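Local atomic coordinates of Di-haem cytochrome c peroxidase family protein (PDB entry 6NX0), a protein that carries two c-type hemes and probably works as a peroxidase of the di-heme cytochrome c peroxidase/MauG family, passing electrons between the hemes. Residues 412-415 with 421-424; 351-354 with 359-362; 166-171 with 266-271. All coordinates share one frame; numbering follows the deposited sequence. Where two conformers were deposited one is given.

Interaction 1 (412-415 with 421-424). With NO3 (nitrate ion), chain D.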
ATOM      1  N   ASP A 412      14.918  23.799   4.999  1.00 22.69           N
ATOM      2  CA  ASP A 412      13.691  24.533   5.291  1.00 25.74           C
ATOM      3  C   ASP A 412      12.542  24.148   4.362  1.00 27.64           C
ATOM      4  O   ASP A 412      11.470  24.775   4.398  1.00 26.18           O
ATOM      5  CB  ASP A 412      13.946  26.046   5.230  1.00 32.26           C
ATOM      6  CG  ASP A 412      14.338  26.542   3.837  1.00 43.74           C
ATOM      7  OD1 ASP A 412      13.947  25.935   2.812  1.00 40.80           O
ATOM      8  OD2 ASP A 412      15.052  27.569   3.767  1.00 55.87           O
ATOM      9  N   THR A 413      12.739  23.131   3.539  1.00 22.41           N
ATOM     10  CA  THR A 413      11.701  22.655   2.648  1.00 19.81           C
ATOM     11  C   THR A 413      11.986  21.187   2.355  1.00 18.82           C
ATOM     12  O   THR A 413      12.969  20.611   2.828  1.00 18.82           O
ATOM     13  CB  THR A 413      11.638  23.498   1.364  1.00 26.96           C
ATOM     14  OG1 THR A 413      10.457  23.178   0.594  1.00 25.85           O
ATOM     15  CG2 THR A 413      12.861  23.244   0.533  1.00 23.30           C
ATOM     16  N   PHE A 414      11.100  20.604   1.561  1.00 15.75           N
ATOM     17  CA  PHE A 414      11.108  19.169   1.301  1.00 14.38           C
ATOM     18  C   PHE A 414      12.432  18.744   0.680  1.00 15.91           C
ATOM     19  O   PHE A 414      12.947  19.391  -0.239  1.00 18.29           O
ATOM     20  CB  PHE A 414       9.963  18.813   0.358  1.00 14.89           C
ATOM     21  CG  PHE A 414       8.709  19.645   0.576  1.00 13.90           C
ATOM     22  CD1 PHE A 414       8.025  19.567   1.773  1.00 13.88           C
ATOM     23  CD2 PHE A 414       8.239  20.511  -0.404  1.00 15.48           C
ATOM     24  CE1 PHE A 414       6.900  20.320   1.996  1.00 14.50           C
ATOM     25  CE2 PHE A 414       7.086  21.267  -0.187  1.00 15.68           C
ATOM     26  CZ  PHE A 414       6.423  21.176   1.019  1.00 16.64           C
ATOM     27  N   ASP A 415      12.990  17.641   1.165  1.00 12.64           N
ATOM     28  CA  ASP A 415      14.244  17.166   0.603  1.00 14.26           C
ATOM     29  C   ASP A 415      14.094  15.916  -0.248  1.00 14.21           C
ATOM     30  O   ASP A 415      15.105  15.386  -0.722  1.00 14.03           O
ATOM     31  CB  ASP A 415      15.294  16.937   1.696  1.00 12.17           C
ATOM     32  CG  ASP A 415      14.990  15.767   2.630  1.00 13.84           C
ATOM     33  OD1 ASP A 415      13.890  15.182   2.603  1.00 15.00           O
ATOM     34  OD2 ASP A 415      15.926  15.418   3.399  1.00 18.51           O
ATOM     35  N   TYR A 421       9.058  20.259  -8.692  1.00 10.68           N
ATOM     36  CA  TYR A 421       7.745  19.766  -8.294  1.00 10.59           C
ATOM     37  C   TYR A 421       7.378  20.143  -6.869  1.00 12.06           C
ATOM     38  O   TYR A 421       6.356  19.654  -6.353  1.00 12.80           O
ATOM     39  CB  TYR A 421       7.666  18.238  -8.465  1.00 10.41           C
ATOM     40  CG  TYR A 421       8.024  17.795  -9.856  1.00 11.91           C
ATOM     41  CD1 TYR A 421       7.411  18.377 -10.972  1.00 14.49           C
ATOM     42  CD2 TYR A 421       8.969  16.799 -10.069  1.00 14.51           C
ATOM     43  CE1 TYR A 421       7.760  17.985 -12.254  1.00 16.66           C
ATOM     44  CE2 TYR A 421       9.315  16.403 -11.344  1.00 15.84           C
ATOM     45  CZ  TYR A 421       8.698  16.994 -12.430  1.00 19.38           C
ATOM     46  OH  TYR A 421       9.026  16.598 -13.713  1.00 20.25           O
ATOM     47  N   ARG A 422       8.158  21.006  -6.214  1.00 10.90           N
ATOM     48  CA  ARG A 422       7.820  21.380  -4.845  1.00 10.97           C
ATOM     49  C   ARG A 422       6.434  22.014  -4.736  1.00 12.24           C
ATOM     50  O   ARG A 422       5.752  21.834  -3.726  1.00 12.69           O
ATOM     51  CB  ARG A 422       8.907  22.281  -4.296  1.00 17.17           C
ATOM     52  CG  ARG A 422      10.209  21.478  -4.225  1.00 25.59           C
ATOM     53  CD  ARG A 422      11.032  21.720  -2.990  1.00 33.95           C
ATOM     54  NE  ARG A 422      12.378  21.157  -3.119  1.00 31.20           N
ATOM     55  CZ  ARG A 422      13.504  21.875  -3.088  1.00 34.98           C
ATOM     56  NH1 ARG A 422      13.469  23.197  -2.945  1.00 29.98           N
ATOM     57  NH2 ARG A 422      14.677  21.262  -3.198  1.00 38.61           N
ATOM     58  N   GLY A 423       5.976  22.733  -5.759  1.00 11.95           N
ATOM     59  CA  GLY A 423       4.638  23.312  -5.757  1.00 13.13           C
ATOM     60  C   GLY A 423       3.505  22.308  -5.854  1.00 10.64           C
ATOM     61  O   GLY A 423       2.347  22.669  -5.636  1.00 12.47           O
ATOM     62  N   ASN A 424       3.813  21.057  -6.191  1.00 10.90           N
ATOM     63  CA  ASN A 424       2.798  20.021  -6.250  1.00 11.35           C
ATOM     64  C   ASN A 424       2.416  19.544  -4.857  1.00 11.48           C
ATOM     65  O   ASN A 424       1.374  18.902  -4.700  1.00 11.74           O
ATOM     66  CB  ASN A 424       3.292  18.802  -7.027  1.00  9.38           C
ATOM     67  CG  ASN A 424       3.338  18.995  -8.542  1.00 11.92           C
ATOM     68  OD1 ASN A 424       2.969  20.035  -9.091  1.00 14.94           O
ATOM     69  ND2 ASN A 424       3.822  17.960  -9.229  1.00 11.34           N
TER
HETATM   70  N   NO3 D 603       6.538  23.454  -8.979  1.00 15.14           N
HETATM   71  O1  NO3 D 603       6.540  24.181 -10.022  1.00 15.86           O
HETATM   72  O2  NO3 D 603       7.421  23.587  -8.112  1.00 12.69           O
HETATM   73  O3  NO3 D 603       5.672  22.565  -8.853  1.00 14.59           O
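With chi1 at -170°, the Thr413 hydroxyl swings opposite the backbone N and the methyl CG2 is left facing the guanidinium of Arg422. Arg422 sets off beside its own backbone N and bends at chi2, a turn that carries CD and the guanidinium along residues 413-414. The methyl lies over one face of the guanidinium, with Thr413 CG2 3.5 Å from Arg422 NH1, and the two side chains cross at about a right angle. Phe414 O lies over the same face, 3.4 Å from Arg422 NE, but the angle is too poor for a hydrogen bond; NE instead donates a hydrogen bond to Val417 O, inside the same loop. The Phe414 ring slides past the arginine in the opposite direction, its CD2 4.0 Å from Arg422 CD and its plane 72° from the guanidinium. Both segments belong to the loop between helices 404-407 and 444-455 of the cytochrome c family region, and the arginine links two parts of this loop at the protein surface. Thr413 OG1 sits over one face of the Phe414 ring, offset toward its rim. At the other end of Arg422 the backbone makes a turn, Asn424 N bonding to Tyr421 O (2.9 Å), and a nitrate, probably from the crystallisation liquor, accepts a nearly straight bond from Gly423 N to its O2 (2.9 Å, 165°).

Interaction 2 (351-354 with 359-362)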
ATOM      1  N   THR A 351       3.542   6.823 -13.850  1.00 12.74           N
ATOM      2  CA  THR A 351       2.381   6.109 -14.348  1.00 12.57           C
ATOM      3  C   THR A 351       1.540   6.977 -15.264  1.00 15.15           C
ATOM      4  O   THR A 351       1.075   6.512 -16.310  1.00 14.39           O
ATOM      5  CB  THR A 351       1.545   5.626 -13.167  1.00 14.59           C
ATOM      6  OG1 THR A 351       2.359   4.759 -12.384  1.00 14.37           O
ATOM      7  CG2 THR A 351       0.316   4.890 -13.632  1.00 15.75           C
ATOM      8  N   ALA A 352       1.311   8.226 -14.876  1.00 13.15           N
ATOM      9  CA  ALA A 352       0.512   9.129 -15.697  1.00 14.72           C
ATOM     10  C   ALA A 352       1.097   9.248 -17.096  1.00 13.86           C
ATOM     11  O   ALA A 352       0.364   9.241 -18.082  1.00 15.48           O
ATOM     12  CB  ALA A 352       0.423  10.491 -15.009  1.00 12.98           C
ATOM     13  N   ALA A 353       2.418   9.305 -17.204  1.00 12.70           N
ATOM     14  CA  ALA A 353       3.039   9.420 -18.520  1.00 13.90           C
ATOM     15  C   ALA A 353       2.848   8.141 -19.327  1.00 13.56           C
ATOM     16  O   ALA A 353       2.530   8.194 -20.525  1.00 17.45           O
ATOM     17  CB  ALA A 353       4.519   9.745 -18.355  1.00 17.18           C
ATOM     18  N   LYS A 354       3.010   6.984 -18.691  1.00 13.14           N
ATOM     19  CA  LYS A 354       2.794   5.711 -19.375  1.00 12.88           C
ATOM     20  C   LYS A 354       1.369   5.569 -19.887  1.00 21.52           C
ATOM     21  O   LYS A 354       1.142   4.900 -20.900  1.00 23.63           O
ATOM     22  CB  LYS A 354       3.132   4.549 -18.441  1.00 16.58           C
ATOM     23  CG  LYS A 354       4.567   4.462 -18.006  1.00 19.61           C
ATOM     24  CD  LYS A 354       4.747   3.401 -16.912  1.00 22.55           C
ATOM     25  CE  LYS A 354       6.185   3.320 -16.404  1.00 31.46           C
ATOM     26  NZ  LYS A 354       6.266   2.488 -15.158  1.00 31.91           N
ATOM     27  N   GLU A 359      -0.945  16.238 -19.073  1.00 15.36           N
ATOM     28  CA  GLU A 359      -0.052  16.978 -18.190  1.00 14.49           C
ATOM     29  C   GLU A 359       0.427  16.110 -17.021  1.00 14.70           C
ATOM     30  O   GLU A 359       0.203  16.443 -15.853  1.00 15.39           O
ATOM     31  CB  GLU A 359      -0.740  18.240 -17.690  1.00 16.49           C
ATOM     32  CG  GLU A 359      -0.920  19.232 -18.809  1.00 15.86           C
ATOM     33  CD  GLU A 359       0.408  19.615 -19.407  1.00 18.96           C
ATOM     34  OE1 GLU A 359       1.424  19.508 -18.689  1.00 23.32           O
ATOM     35  OE2 GLU A 359       0.428  19.993 -20.581  1.00 21.39           O
ATOM     36  N   PRO A 360       1.143  15.031 -17.310  1.00 13.97           N
ATOM     37  CA  PRO A 360       1.411  14.034 -16.266  1.00 12.24           C
ATOM     38  C   PRO A 360       2.263  14.547 -15.125  1.00 13.22           C
ATOM     39  O   PRO A 360       2.172  13.994 -14.022  1.00 13.27           O
ATOM     40  CB  PRO A 360       2.108  12.907 -17.042  1.00 14.62           C
ATOM     41  CG  PRO A 360       2.595  13.545 -18.335  1.00 15.76           C
ATOM     42  CD  PRO A 360       1.621  14.616 -18.642  1.00 14.97           C
ATOM     43  N   THR A 361       3.120  15.563 -15.329  1.00 10.07           N
ATOM     44  CA  THR A 361       4.002  15.993 -14.250  1.00 11.56           C
ATOM     45  C   THR A 361       3.259  16.761 -13.160  1.00 12.07           C
ATOM     46  O   THR A 361       3.855  17.022 -12.106  1.00 13.04           O
ATOM     47  CB  THR A 361       5.166  16.837 -14.791  1.00 13.83           C
ATOM     48  OG1 THR A 361       4.661  18.040 -15.363  1.00 15.98           O
ATOM     49  CG2 THR A 361       5.978  16.036 -15.846  1.00 15.16           C
ATOM     50  N   GLN A 362       1.976  17.088 -13.366  1.00 13.60           N
ATOM     51  CA  GLN A 362       1.202  17.668 -12.279  1.00 13.31           C
ATOM     52  C   GLN A 362       1.065  16.680 -11.136  1.00 15.49           C
ATOM     53  O   GLN A 362       0.775  17.091 -10.007  1.00 15.41           O
ATOM     54  CB  GLN A 362      -0.185  18.093 -12.754  1.00 13.86           C
ATOM     55  CG  GLN A 362      -1.108  16.936 -13.041  1.00 14.27           C
ATOM     56  CD  GLN A 362      -2.411  17.351 -13.713  1.00 23.12           C
ATOM     57  OE1 GLN A 362      -2.680  16.990 -14.871  1.00 22.12           O
ATOM     58  NE2 GLN A 362      -3.243  18.079 -12.979  1.00 22.63           N
TER
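Ala352 and Ala353, in the last turn of helix 348-354, meet a single residue of the returning chain, Pro360. Just before them, Thr351 turns its side chain away from the proline, and its OG1 is hydrogen-bonded to the carbonyl oxygen of Asp192. Ala352 points its methyl at the pyrrolidine ring: CB lies 3.6 Å from Pro360 CB, while the backbones close to 5.0 Å between Ala352 CA and Pro360 CA. The same buried methyl also touches Trp357 and Trp363. At Ala353 the proline reaches the backbone first, Pro360 CB coming within 3.6 Å of Ala353 N; the methyl follows more loosely, with Ala353 CB 4.2 Å from Pro360 CB. The proline CB thus rests against both alanines, and the side-chain contact is apolar. Lys354 ends the helix, its carbonyl oxygen taking a bond from Arg79 NE. On the other segment, Pro360 begins a short 3-10 turn in which Gln362 N bonds to Glu359 O (3.1 Å). The arrangement is a helix end packed against the 3-10 turn that follows it in the chain, both within the part of the cytochrome c family region bridged by the Cys349-Cys364 disulfide.

Interaction 3 (166-171 with 266-271)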
ATOM      1  N   VAL A 166      -6.237  -5.890   0.359  1.00 10.58           N
ATOM      2  CA  VAL A 166      -5.842  -5.436  -0.968  1.00 10.84           C
ATOM      3  C   VAL A 166      -6.935  -5.683  -2.000  1.00 12.52           C
ATOM      4  O   VAL A 166      -6.951  -5.024  -3.042  1.00 11.94           O
ATOM      5  CB  VAL A 166      -4.507  -6.115  -1.380  1.00 11.23           C
ATOM      6  CG1 VAL A 166      -4.712  -7.582  -1.786  1.00 12.71           C
ATOM      7  CG2 VAL A 166      -3.796  -5.325  -2.512  1.00 13.33           C
ATOM      8  N   ARG A 167      -7.858  -6.614  -1.744  1.00 10.90           N
ATOM      9  CA  ARG A 167      -8.939  -6.880  -2.685  1.00 10.57           C
ATOM     10  C   ARG A 167      -9.857  -5.682  -2.880  1.00 12.10           C
ATOM     11  O   ARG A 167     -10.621  -5.651  -3.858  1.00 14.34           O
ATOM     12  CB  ARG A 167      -9.743  -8.101  -2.225  1.00 11.11           C
ATOM     13  CG  ARG A 167     -10.616  -7.883  -0.998  1.00 11.28           C
ATOM     14  CD  ARG A 167     -11.347  -9.188  -0.645  1.00 13.71           C
ATOM     15  NE  ARG A 167     -12.337  -9.001   0.401  1.00 13.76           N
ATOM     16  CZ  ARG A 167     -13.150  -9.957   0.839  1.00 16.35           C
ATOM     17  NH1 ARG A 167     -13.069 -11.163   0.315  1.00 14.23           N
ATOM     18  NH2 ARG A 167     -14.048  -9.710   1.804  1.00 15.43           N
ATOM     19  N   TYR A 168      -9.792  -4.685  -2.011  1.00 10.35           N
ATOM     20  CA  TYR A 168     -10.619  -3.498  -2.143  1.00 11.16           C
ATOM     21  C   TYR A 168      -9.947  -2.375  -2.932  1.00 12.31           C
ATOM     22  O   TYR A 168     -10.578  -1.341  -3.136  1.00 12.93           O
ATOM     23  CB  TYR A 168     -11.021  -2.974  -0.760  1.00 13.05           C
ATOM     24  CG  TYR A 168     -11.879  -3.948   0.006  1.00 10.57           C
ATOM     25  CD1 TYR A 168     -13.229  -4.076  -0.263  1.00 12.90           C
ATOM     26  CD2 TYR A 168     -11.328  -4.768   0.984  1.00 12.71           C
ATOM     27  CE1 TYR A 168     -14.003  -5.001   0.413  1.00 12.17           C
ATOM     28  CE2 TYR A 168     -12.106  -5.681   1.665  1.00 13.26           C
ATOM     29  CZ  TYR A 168     -13.434  -5.784   1.375  1.00 12.63           C
ATOM     30  OH  TYR A 168     -14.239  -6.694   2.014  1.00 14.87           O
ATOM     31  N   VAL A 169      -8.706  -2.544  -3.374  1.00 11.28           N
ATOM     32  CA  VAL A 169      -8.074  -1.535  -4.228  1.00 12.30           C
ATOM     33  C   VAL A 169      -8.740  -1.600  -5.600  1.00 11.55           C
ATOM     34  O   VAL A 169      -8.593  -2.604  -6.297  1.00 13.47           O
ATOM     35  CB  VAL A 169      -6.558  -1.742  -4.347  1.00 12.16           C
ATOM     36  CG1 VAL A 169      -5.989  -0.644  -5.257  1.00 11.67           C
ATOM     37  CG2 VAL A 169      -5.876  -1.746  -2.961  1.00 10.88           C
ATOM     38  N   PRO A 170      -9.452  -0.562  -6.028  1.00 12.84           N
ATOM     39  CA  PRO A 170     -10.167  -0.635  -7.306  1.00 13.90           C
ATOM     40  C   PRO A 170      -9.221  -0.460  -8.489  1.00 13.82           C
ATOM     41  O   PRO A 170      -8.061  -0.067  -8.360  1.00 12.23           O
ATOM     42  CB  PRO A 170     -11.167   0.510  -7.214  1.00 14.49           C
ATOM     43  CG  PRO A 170     -10.563   1.485  -6.286  1.00 21.64           C
ATOM     44  CD  PRO A 170      -9.695   0.711  -5.332  1.00 13.53           C
ATOM     45  N   ARG A 171      -9.738  -0.804  -9.664  1.00 13.98           N
ATOM     46  CA  ARG A 171      -9.027  -0.462 -10.884  1.00 14.20           C
ATOM     47  C   ARG A 171      -8.844   1.055 -10.958  1.00 10.67           C
ATOM     48  O   ARG A 171      -9.575   1.831 -10.339  1.00 12.72           O
ATOM     49  CB  ARG A 171      -9.783  -0.987 -12.115  1.00 17.59           C
ATOM     50  CG  ARG A 171      -9.685  -2.515 -12.322  1.00 17.19           C
ATOM     51  CD  ARG A 171     -10.366  -3.004 -13.657  1.00 19.58           C
ATOM     52  NE  ARG A 171     -10.107  -2.049 -14.741  1.00 29.51           N
ATOM     53  CZ  ARG A 171     -11.034  -1.456 -15.496  1.00 28.16           C
ATOM     54  NH1 ARG A 171     -12.324  -1.762 -15.377  1.00 26.57           N
ATOM     55  NH2 ARG A 171     -10.659  -0.564 -16.410  1.00 28.20           N
ATOM     56  N   ALA A 266      -9.162 -10.645   4.211  1.00 14.60           N
ATOM     57  CA  ALA A 266      -9.838  -9.435   4.694  1.00 15.01           C
ATOM     58  C   ALA A 266     -10.582  -9.792   5.983  1.00 15.25           C
ATOM     59  O   ALA A 266     -11.818  -9.879   6.012  1.00 16.09           O
ATOM     60  CB  ALA A 266     -10.784  -8.884   3.624  1.00 17.32           C
ATOM     61  N   PRO A 267      -9.846  -9.984   7.089  1.00 14.57           N
ATOM     62  CA  PRO A 267     -10.465 -10.575   8.293  0.53 13.74           C
ATOM     63  C   PRO A 267     -11.385  -9.648   9.072  1.00 12.54           C
ATOM     64  O   PRO A 267     -12.359 -10.134   9.671  1.00 16.95           O
ATOM     65  CB  PRO A 267      -9.256 -10.986   9.149  0.53 15.95           C
ATOM     66  CG  PRO A 267      -8.048 -10.942   8.233  0.53 14.27           C
ATOM     67  CD  PRO A 267      -8.372  -9.925   7.190  0.53 15.96           C
ATOM     68  N   PHE A 268     -11.089  -8.346   9.147  1.00 12.05           N
ATOM     69  CA  PHE A 268     -11.876  -7.405   9.950  1.00 13.38           C
ATOM     70  C   PHE A 268     -12.046  -7.914  11.385  1.00 13.91           C
ATOM     71  O   PHE A 268     -13.159  -8.054  11.897  1.00 15.36           O
ATOM     72  CB  PHE A 268     -13.239  -7.142   9.295  1.00 15.77           C
ATOM     73  CG  PHE A 268     -13.152  -6.449   7.956  1.00 14.91           C
ATOM     74  CD1 PHE A 268     -12.827  -5.101   7.867  1.00 13.97           C
ATOM     75  CD2 PHE A 268     -13.423  -7.144   6.789  1.00 15.56           C
ATOM     76  CE1 PHE A 268     -12.753  -4.466   6.642  1.00 13.37           C
ATOM     77  CE2 PHE A 268     -13.348  -6.510   5.560  1.00 13.26           C
ATOM     78  CZ  PHE A 268     -13.021  -5.163   5.500  1.00 14.09           C
ATOM     79  N   SER A 269     -10.906  -8.185  12.031  1.00 12.69           N
ATOM     80  CA  SER A 269     -10.890  -8.803  13.357  1.00 12.31           C
ATOM     81  C   SER A 269     -10.217  -7.915  14.397  1.00 14.47           C
ATOM     82  O   SER A 269      -9.801  -8.414  15.445  1.00 16.95           O
ATOM     83  CB  SER A 269     -10.195 -10.160  13.303  1.00 16.44           C
ATOM     84  OG  SER A 269      -8.808 -10.012  13.055  1.00 15.07           O
ATOM     85  N   SER A 270     -10.143  -6.613  14.160  1.00 12.94           N
ATOM     86  CA  SER A 270      -9.455  -5.719  15.076  1.00 13.96           C
ATOM     87  C   SER A 270     -10.391  -5.272  16.193  1.00 18.07           C
ATOM     88  O   SER A 270     -11.610  -5.457  16.127  1.00 14.64           O
ATOM     89  CB  SER A 270      -8.915  -4.502  14.338  1.00 13.11           C
ATOM     90  OG  SER A 270      -9.976  -3.644  13.943  1.00 15.02           O
ATOM     91  N   ARG A 271      -9.804  -4.637  17.211  1.00 14.32           N
ATOM     92  CA  ARG A 271     -10.627  -4.047  18.270  1.00 13.08           C
ATOM     93  C   ARG A 271     -11.467  -2.891  17.737  1.00 15.82           C
ATOM     94  O   ARG A 271     -12.599  -2.699  18.194  1.00 16.51           O
ATOM     95  CB  ARG A 271      -9.754  -3.622  19.453  1.00 12.77           C
ATOM     96  CG  ARG A 271      -9.311  -4.838  20.278  1.00 14.98           C
ATOM     97  CD  ARG A 271      -8.482  -4.481  21.532  1.00 17.01           C
ATOM     98  NE  ARG A 271      -9.121  -3.437  22.336  1.00 18.46           N
ATOM     99  CZ  ARG A 271      -8.741  -2.159  22.382  1.00 16.14           C
ATOM    100  NH1 ARG A 271      -7.680  -1.714  21.716  1.00 17.82           N
ATOM    101  NH2 ARG A 271      -9.427  -1.313  23.127  1.00 17.27           N
TER
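The guanidinium of Arg167 carries the Ala266 methyl over one face, while Tyr168 CE2 lies at its edge, in plane. The Tyr168 ring has Arg167 CG over one face, 3.7 Å above the plane and offset toward the rim; Ala266 CB approaches its edge, 4.0 Å from Tyr168 CE2. Tyr168 and Phe268 come from opposite directions, and the tyrosine hydroxyl meets the edge of the phenylalanine ring in plane, with Tyr168 OH 3.7 Å from Phe268 CE2. Relative to the tyrosine ring, Phe268 CZ lies obliquely. Ala266 therefore fits into the angle between two neighbouring side chains, its CB 3.6 Å from Arg167 NE. Arg167 leaves its backbone with chi1 at 72° and then runs extended to NE, a course that carries it along the tyrosine ring to the hydroxyl. There Arg167 NH2 donates a hydrogen bond to Tyr168 OH over 3.0 Å at 151°, the oxygen close to the guanidinium plane. On NH1 the charge is met by a salt bridge to Asp263 and by the carbonyl of Gln261, so these bonds fix the rotation of the guanidinium in a largely buried place. Tyr165 OH binds Phe268 N, a further tie between the two loops. The contact joins the loop before strand 173-175 to the one linking helices 245-260 and 271-276, in the di-heme peroxidase family region, where Val166, at the head of the same 3-10 turn, touches a heme c.

Interactions 1 and 2 are neighbours, their centres 18 Å apart within the C-terminal cytochrome c range. They meet directly: Asn424 ND2 probably donates a hydrogen bond to Thr361 O (3.0 Å), and Tyr421 OH packs on Thr361 CG2. Interaction 3 belongs to the N-terminal peroxidase range and lies across the chain's centre from both, with nearest atoms about 21 Å from interaction 1 and about 10 Å from interaction 2. The side chain of Phe414 is about 11 Å from that of Tyr397, axial ligand of heme c #2; that of Ala352 is about 10 Å from that of Arg194, which binds heme c #1, and that of Tyr168 is about 9 Å from a heme c.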